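Long-range contact in tubulin-like protein CetZ (Methanosaeta thermophila, PDB 3ZID), which binds GTP as a member of the tubulin/FtsZ superfamily and is probably involved in controlling cell shape in archaea: residues N3-L17 and R42-L55. Residues are numbered along the deposited sequence; the frame is centred on the assembly and turned at random.
Sequences NVLMLGVGQCGNRIL and RVETIAINTAINDL. With GDP (guanosine-5'-diphosphate), chain C.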
loop_
_atom_site.group_PDB
_atom_site.type_symbol
_atom_site.label_atom_id
_atom_site.label_comp_id
_atom_site.label_asym_id
_atom_site.label_seq_id
_atom_site.Cartn_x
_atom_site.Cartn_y
_atom_site.Cartn_z
ATOM N N ASN A 3 12.875 5.641 -15.389
ATOM C CA ASN A 3 11.758 4.907 -15.975
ATOM C C ASN A 3 10.916 4.270 -14.883
ATOM O O ASN A 3 11.364 3.347 -14.202
ATOM C CB ASN A 3 12.255 3.826 -16.931
ATOM C CG ASN A 3 12.966 4.402 -18.133
ATOM O OD1 ASN A 3 12.333 4.868 -19.078
ATOM N ND2 ASN A 3 14.294 4.382 -18.098
ATOM N N VAL A 4 9.689 4.752 -14.735
ATOM C CA VAL A 4 8.833 4.303 -13.657
ATOM C C VAL A 4 7.621 3.592 -14.216
ATOM O O VAL A 4 6.964 4.082 -15.135
ATOM C CB VAL A 4 8.362 5.487 -12.775
ATOM C CG1 VAL A 4 7.551 4.979 -11.560
ATOM C CG2 VAL A 4 9.556 6.318 -12.324
ATOM N N LEU A 5 7.316 2.436 -13.653
ATOM C CA LEU A 5 6.098 1.731 -14.010
ATOM C C LEU A 5 5.195 1.711 -12.794
ATOM O O LEU A 5 5.632 1.356 -11.694
ATOM C CB LEU A 5 6.426 0.299 -14.461
ATOM C CG LEU A 5 5.226 -0.603 -14.780
ATOM C CD1 LEU A 5 4.419 -0.040 -15.943
ATOM C CD2 LEU A 5 5.681 -2.030 -15.097
ATOM N N MET A 6 3.939 2.106 -12.968
ATOM C CA MET A 6 2.962 1.972 -11.883
ATOM C C MET A 6 1.823 1.062 -12.305
ATOM O O MET A 6 1.216 1.281 -13.356
ATOM C CB MET A 6 2.446 3.324 -11.440
ATOM C CG MET A 6 3.597 4.248 -11.044
ATOM S SD MET A 6 3.051 5.826 -10.407
ATOM C CE MET A 6 2.569 5.389 -8.745
ATOM N N LEU A 7 1.585 0.023 -11.507
ATOM C CA LEU A 7 0.580 -1.010 -11.789
ATOM C C LEU A 7 -0.481 -0.987 -10.707
ATOM O O LEU A 7 -0.183 -1.282 -9.547
ATOM C CB LEU A 7 1.242 -2.383 -11.764
ATOM C CG LEU A 7 2.387 -2.554 -12.747
ATOM C CD1 LEU A 7 3.042 -3.920 -12.593
ATOM C CD2 LEU A 7 1.857 -2.366 -14.154
ATOM N N GLY A 8 -1.712 -0.641 -11.068
ATOM C CA GLY A 8 -2.791 -0.606 -10.100
ATOM C C GLY A 8 -3.642 -1.857 -10.291
ATOM O O GLY A 8 -4.325 -1.984 -11.292
ATOM N N VAL A 9 -3.598 -2.772 -9.327
ATOM C CA VAL A 9 -4.178 -4.113 -9.500
ATOM C C VAL A 9 -5.399 -4.305 -8.614
ATOM O O VAL A 9 -5.349 -4.080 -7.402
ATOM C CB VAL A 9 -3.125 -5.177 -9.165
ATOM C CG1 VAL A 9 -3.621 -6.584 -9.480
ATOM C CG2 VAL A 9 -1.828 -4.860 -9.917
ATOM N N GLY A 10 -6.513 -4.698 -9.219
ATOM C CA GLY A 10 -7.752 -4.828 -8.464
ATOM C C GLY A 10 -8.429 -3.477 -8.341
ATOM O O GLY A 10 -7.869 -2.459 -8.756
ATOM N N GLN A 11 -9.626 -3.446 -7.775
ATOM C CA GLN A 11 -10.370 -2.186 -7.691
ATOM C C GLN A 11 -9.637 -1.063 -6.932
ATOM O O GLN A 11 -9.538 0.080 -7.411
ATOM C CB GLN A 11 -11.741 -2.416 -7.055
ATOM C CG GLN A 11 -12.478 -1.119 -6.774
ATOM C CD GLN A 11 -13.961 -1.321 -6.682
ATOM O OE1 GLN A 11 -14.717 -0.889 -7.555
ATOM N NE2 GLN A 11 -14.394 -1.976 -5.617
ATOM N N CYS A 12 -9.144 -1.392 -5.741
ATOM C CA CYS A 12 -8.439 -0.417 -4.923
ATOM C C CYS A 12 -7.191 0.087 -5.664
ATOM O O CYS A 12 -7.003 1.293 -5.819
ATOM C CB CYS A 12 -8.081 -1.019 -3.569
ATOM S SG CYS A 12 -7.030 0.013 -2.546
ATOM N N GLY A 13 -6.370 -0.844 -6.143
ATOM C CA GLY A 13 -5.205 -0.508 -6.936
ATOM C C GLY A 13 -5.573 0.336 -8.152
ATOM O O GLY A 13 -4.895 1.310 -8.435
ATOM N N ASN A 14 -6.639 -0.025 -8.863
ATOM C CA ASN A 14 -7.108 0.781 -10.000
ATOM C C ASN A 14 -7.420 2.235 -9.608
ATOM O O ASN A 14 -7.031 3.189 -10.298
ATOM C CB ASN A 14 -8.407 0.233 -10.600
ATOM C CG ASN A 14 -8.248 -1.091 -11.334
ATOM O OD1 ASN A 14 -9.257 -1.682 -11.723
ATOM N ND2 ASN A 14 -7.017 -1.581 -11.497
ATOM N N ARG A 15 -8.165 2.395 -8.519
ATOM C CA ARG A 15 -8.608 3.711 -8.101
ATOM C C ARG A 15 -7.442 4.566 -7.615
ATOM O O ARG A 15 -7.429 5.770 -7.815
ATOM C CB ARG A 15 -9.703 3.617 -7.050
ATOM C CG ARG A 15 -11.090 3.259 -7.597
ATOM C CD ARG A 15 -12.002 3.014 -6.417
ATOM N NE ARG A 15 -13.347 2.605 -6.751
ATOM C CZ ARG A 15 -14.124 1.923 -5.919
ATOM N NH1 ARG A 15 -13.665 1.575 -4.722
ATOM N NH2 ARG A 15 -15.350 1.581 -6.290
ATOM N N ILE A 16 -6.455 3.949 -6.985
ATOM C CA ILE A 16 -5.276 4.703 -6.586
ATOM C C ILE A 16 -4.495 5.154 -7.815
ATOM O O ILE A 16 -4.060 6.286 -7.890
ATOM C CB ILE A 16 -4.378 3.902 -5.648
ATOM C CG1 ILE A 16 -5.076 3.737 -4.301
ATOM C CG2 ILE A 16 -3.040 4.625 -5.440
ATOM C CD1 ILE A 16 -4.382 2.737 -3.377
ATOM N N LEU A 17 -4.357 4.272 -8.790
ATOM C CA LEU A 17 -3.671 4.623 -10.012
ATOM C C LEU A 17 -4.360 5.789 -10.730
ATOM O O LEU A 17 -3.697 6.689 -11.257
ATOM C CB LEU A 17 -3.596 3.420 -10.941
ATOM C CG LEU A 17 -2.741 3.689 -12.177
ATOM C CD1 LEU A 17 -1.368 4.218 -11.751
ATOM C CD2 LEU A 17 -2.545 2.432 -12.947
ATOM N N ARG A 42 10.081 8.969 -17.408
ATOM C CA ARG A 42 8.954 8.368 -18.092
ATOM C C ARG A 42 8.138 7.581 -17.066
ATOM O O ARG A 42 8.662 6.660 -16.445
ATOM C CB ARG A 42 9.492 7.463 -19.197
ATOM C CG ARG A 42 8.470 6.928 -20.169
ATOM C CD ARG A 42 9.192 6.197 -21.274
ATOM N NE ARG A 42 9.837 4.970 -20.807
ATOM C CZ ARG A 42 9.275 3.764 -20.874
ATOM N NH1 ARG A 42 8.073 3.633 -21.417
ATOM N NH2 ARG A 42 9.920 2.688 -20.432
ATOM N N VAL A 43 6.872 7.957 -16.871
ATOM C CA VAL A 43 5.980 7.233 -15.954
ATOM C C VAL A 43 4.841 6.522 -16.676
ATOM O O VAL A 43 3.923 7.168 -17.176
ATOM C CB VAL A 43 5.347 8.164 -14.883
ATOM C CG1 VAL A 43 4.545 7.354 -13.880
ATOM C CG2 VAL A 43 6.416 8.968 -14.156
ATOM N N GLU A 44 4.882 5.194 -16.695
ATOM C CA GLU A 44 3.821 4.403 -17.308
ATOM C C GLU A 44 2.869 3.861 -16.252
ATOM O O GLU A 44 3.275 3.487 -15.155
ATOM C CB GLU A 44 4.415 3.243 -18.111
ATOM C CG GLU A 44 5.350 3.688 -19.227
ATOM C CD GLU A 44 4.621 4.063 -20.502
ATOM O OE1 GLU A 44 3.378 4.041 -20.516
ATOM O OE2 GLU A 44 5.296 4.404 -21.489
ATOM N N THR A 45 1.590 3.842 -16.586
ATOM C CA THR A 45 0.589 3.381 -15.662
ATOM C C THR A 45 -0.278 2.352 -16.346
ATOM O O THR A 45 -0.726 2.565 -17.470
ATOM C CB THR A 45 -0.289 4.542 -15.169
ATOM O OG1 THR A 45 -0.997 5.114 -16.273
ATOM C CG2 THR A 45 0.568 5.613 -14.513
ATOM N N ILE A 46 -0.501 1.228 -15.672
ATOM C CA ILE A 46 -1.452 0.238 -16.155
ATOM C C ILE A 46 -2.376 -0.147 -15.028
ATOM O O ILE A 46 -1.920 -0.540 -13.965
ATOM C CB ILE A 46 -0.779 -1.028 -16.679
ATOM C CG1 ILE A 46 0.282 -0.672 -17.714
ATOM C CG2 ILE A 46 -1.823 -1.963 -17.322
ATOM C CD1 ILE A 46 1.095 -1.867 -18.128
ATOM N N ALA A 47 -3.674 0.021 -15.254
ATOM C CA ALA A 47 -4.681 -0.450 -14.329
ATOM C C ALA A 47 -5.081 -1.863 -14.747
ATOM O O ALA A 47 -5.563 -2.078 -15.852
ATOM C CB ALA A 47 -5.870 0.460 -14.359
ATOM N N ILE A 48 -4.890 -2.826 -13.858
ATOM C CA ILE A 48 -5.194 -4.215 -14.179
ATOM C C ILE A 48 -6.360 -4.690 -13.305
ATOM O O ILE A 48 -6.381 -4.449 -12.092
ATOM C CB ILE A 48 -3.934 -5.092 -13.984
ATOM C CG1 ILE A 48 -2.754 -4.465 -14.742
ATOM C CG2 ILE A 48 -4.194 -6.533 -14.449
ATOM C CD1 ILE A 48 -1.401 -5.099 -14.500
ATOM N N ASN A 49 -7.336 -5.350 -13.932
ATOM C CA ASN A 49 -8.505 -5.867 -13.223
ATOM C C ASN A 49 -9.203 -7.005 -13.967
ATOM O O ASN A 49 -9.154 -7.086 -15.190
ATOM C CB ASN A 49 -9.512 -4.742 -12.970
ATOM C CG ASN A 49 -10.278 -4.921 -11.675
ATOM O OD1 ASN A 49 -10.619 -6.045 -11.280
ATOM N ND2 ASN A 49 -10.534 -3.812 -10.985
ATOM N N THR A 50 -9.852 -7.879 -13.209
ATOM C CA THR A 50 -10.651 -8.952 -13.780
ATOM C C THR A 50 -12.098 -8.510 -13.898
ATOM O O THR A 50 -12.905 -9.196 -14.506
ATOM C CB THR A 50 -10.635 -10.185 -12.882
ATOM O OG1 THR A 50 -11.093 -9.828 -11.568
ATOM C CG2 THR A 50 -9.233 -10.768 -12.794
ATOM N N ALA A 51 -12.429 -7.368 -13.311
ATOM C CA ALA A 51 -13.792 -6.850 -13.385
ATOM C C ALA A 51 -13.836 -5.638 -14.299
ATOM O O ALA A 51 -13.302 -4.581 -13.967
ATOM C CB ALA A 51 -14.301 -6.504 -11.996
ATOM N N ILE A 52 -14.446 -5.795 -15.471
ATOM C CA ILE A 52 -14.426 -4.723 -16.464
ATOM C C ILE A 52 -15.208 -3.481 -16.019
ATOM O O ILE A 52 -14.872 -2.366 -16.422
ATOM C CB ILE A 52 -14.875 -5.213 -17.875
ATOM C CG1 ILE A 52 -14.560 -4.154 -18.935
ATOM C CG2 ILE A 52 -16.339 -5.626 -17.887
ATOM C CD1 ILE A 52 -14.918 -4.572 -20.330
ATOM N N ASN A 53 -16.232 -3.660 -15.186
ATOM C CA ASN A 53 -16.944 -2.505 -14.611
ATOM C C ASN A 53 -16.014 -1.549 -13.870
ATOM O O ASN A 53 -16.168 -0.339 -13.968
ATOM C CB ASN A 53 -18.088 -2.929 -13.683
ATOM C CG ASN A 53 -19.338 -3.314 -14.442
ATOM O OD1 ASN A 53 -19.526 -2.914 -15.592
ATOM N ND2 ASN A 53 -20.206 -4.084 -13.799
ATOM N N ASP A 54 -15.075 -2.105 -13.106
ATOM C CA ASP A 54 -14.098 -1.300 -12.384
ATOM C C ASP A 54 -13.252 -0.462 -13.333
ATOM O O ASP A 54 -13.021 0.713 -13.075
ATOM C CB ASP A 54 -13.171 -2.172 -11.534
ATOM C CG ASP A 54 -13.914 -3.017 -10.517
ATOM O OD1 ASP A 54 -15.147 -2.879 -10.412
ATOM O OD2 ASP A 54 -13.253 -3.818 -9.821
ATOM N N LEU A 55 -12.776 -1.074 -14.416
ATOM C CA LEU A 55 -11.943 -0.364 -15.382
ATOM C C LEU A 55 -12.748 0.706 -16.101
ATOM O O LEU A 55 -12.229 1.773 -16.424
ATOM C CB LEU A 55 -11.330 -1.335 -16.382
ATOM C CG LEU A 55 -10.388 -2.388 -15.798
ATOM C CD1 LEU A 55 -10.166 -3.500 -16.813
ATOM C CD2 LEU A 55 -9.053 -1.761 -15.399
HETATM P PB GDP C . -10.254 -6.760 -5.651
HETATM O O1B GDP C . -8.736 -6.761 -5.586
HETATM O O2B GDP C . -10.719 -5.923 -6.827
HETATM O O3B GDP C . -10.725 -8.196 -5.800
HETATM O O3A GDP C . -10.851 -6.211 -4.267
HETATM P PA GDP C . -10.613 -4.712 -3.743
HETATM O O1A GDP C . -11.868 -3.915 -3.832
HETATM O O2A GDP C . -9.441 -4.018 -4.401
HETATM O "O5'" GDP C . -10.212 -5.034 -2.238
HETATM C "C5'" GDP C . -11.109 -4.681 -1.196
HETATM C "C4'" GDP C . -10.306 -3.961 -0.122
HETATM O "O4'" GDP C . -9.816 -2.741 -0.681
HETATM C "C3'" GDP C . -11.223 -3.596 1.013
HETATM O "O3'" GDP C . -10.408 -3.509 2.180
HETATM C "C2'" GDP C . -11.712 -2.233 0.607
HETATM O "O2'" GDP C . -12.060 -1.483 1.765
HETATM C "C1'" GDP C . -10.484 -1.640 -0.056
HETATM N N9 GDP C . -10.754 -0.692 -1.137
HETATM C C8 GDP C . -11.536 -0.881 -2.217
HETATM N N7 GDP C . -11.486 0.201 -3.032
HETATM C C5 GDP C . -10.654 1.091 -2.454
HETATM C C6 GDP C . -10.138 2.423 -2.782
HETATM O O6 GDP C . -10.513 3.003 -3.809
HETATM N N1 GDP C . -9.282 2.990 -1.933
HETATM C C2 GDP C . -8.878 2.391 -0.806
HETATM N N2 GDP C . -8.016 3.052 -0.005
HETATM N N3 GDP C . -9.297 1.160 -0.423
HETATM C C4 GDP C . -10.162 0.486 -1.213
#
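Two parallel strands, 3-9 and 42-49, joined through helix 10-30 by a beta-alpha-beta crossover, begin the Rossmann-like GTPase domain of the tubulin/FtsZ family. In register from N3 with R42 to V9 with I48, they share backbone hydrogen bonds from V4 N on R42 O (2.8 Å) to G10 N on I48 O. On one face L5, L7 and I46 pack against I97 of helix 79-98, with L7 CD2 alongside I46 CB (3.9 Å). On the other, small residues suit the helix's close approach: G8, where a CB would run into G13 O, and A47, whose CB meets L17 CD2. L17, with CG anti to its backbone N (chi1 -173°), lays CD1 against T45 CB (3.6 Å). At the start of the strands R42 NE hydrogen-bonds N3 OD1 in the guanidinium plane, while NH1 makes a salt bridge to E44 OE2 and a hydrogen bond to R100 O.

N14 locks helix to sheet, its amide supplying both an acceptor and a donor. OD1 takes N49 ND2 at 2.6 Å from above its carbonyl plane, the two amides turned 65° apart; ND2 gives to I48 O (3.0 Å), which already accepts G10 N. Shortening N14 to an alanine would probably leave N49 ND2 without its strong acceptor and take the second donor from I48 O. N49 OD1 closes an Asx turn on A51 N. G10, whose backbone angles demand glycine, begins the turn presenting Q11 N to GDP O2B (2.9 Å) and C12 N to O2A. The buried amide network thus ties the phosphate-binding turn to the end of strand 42-49.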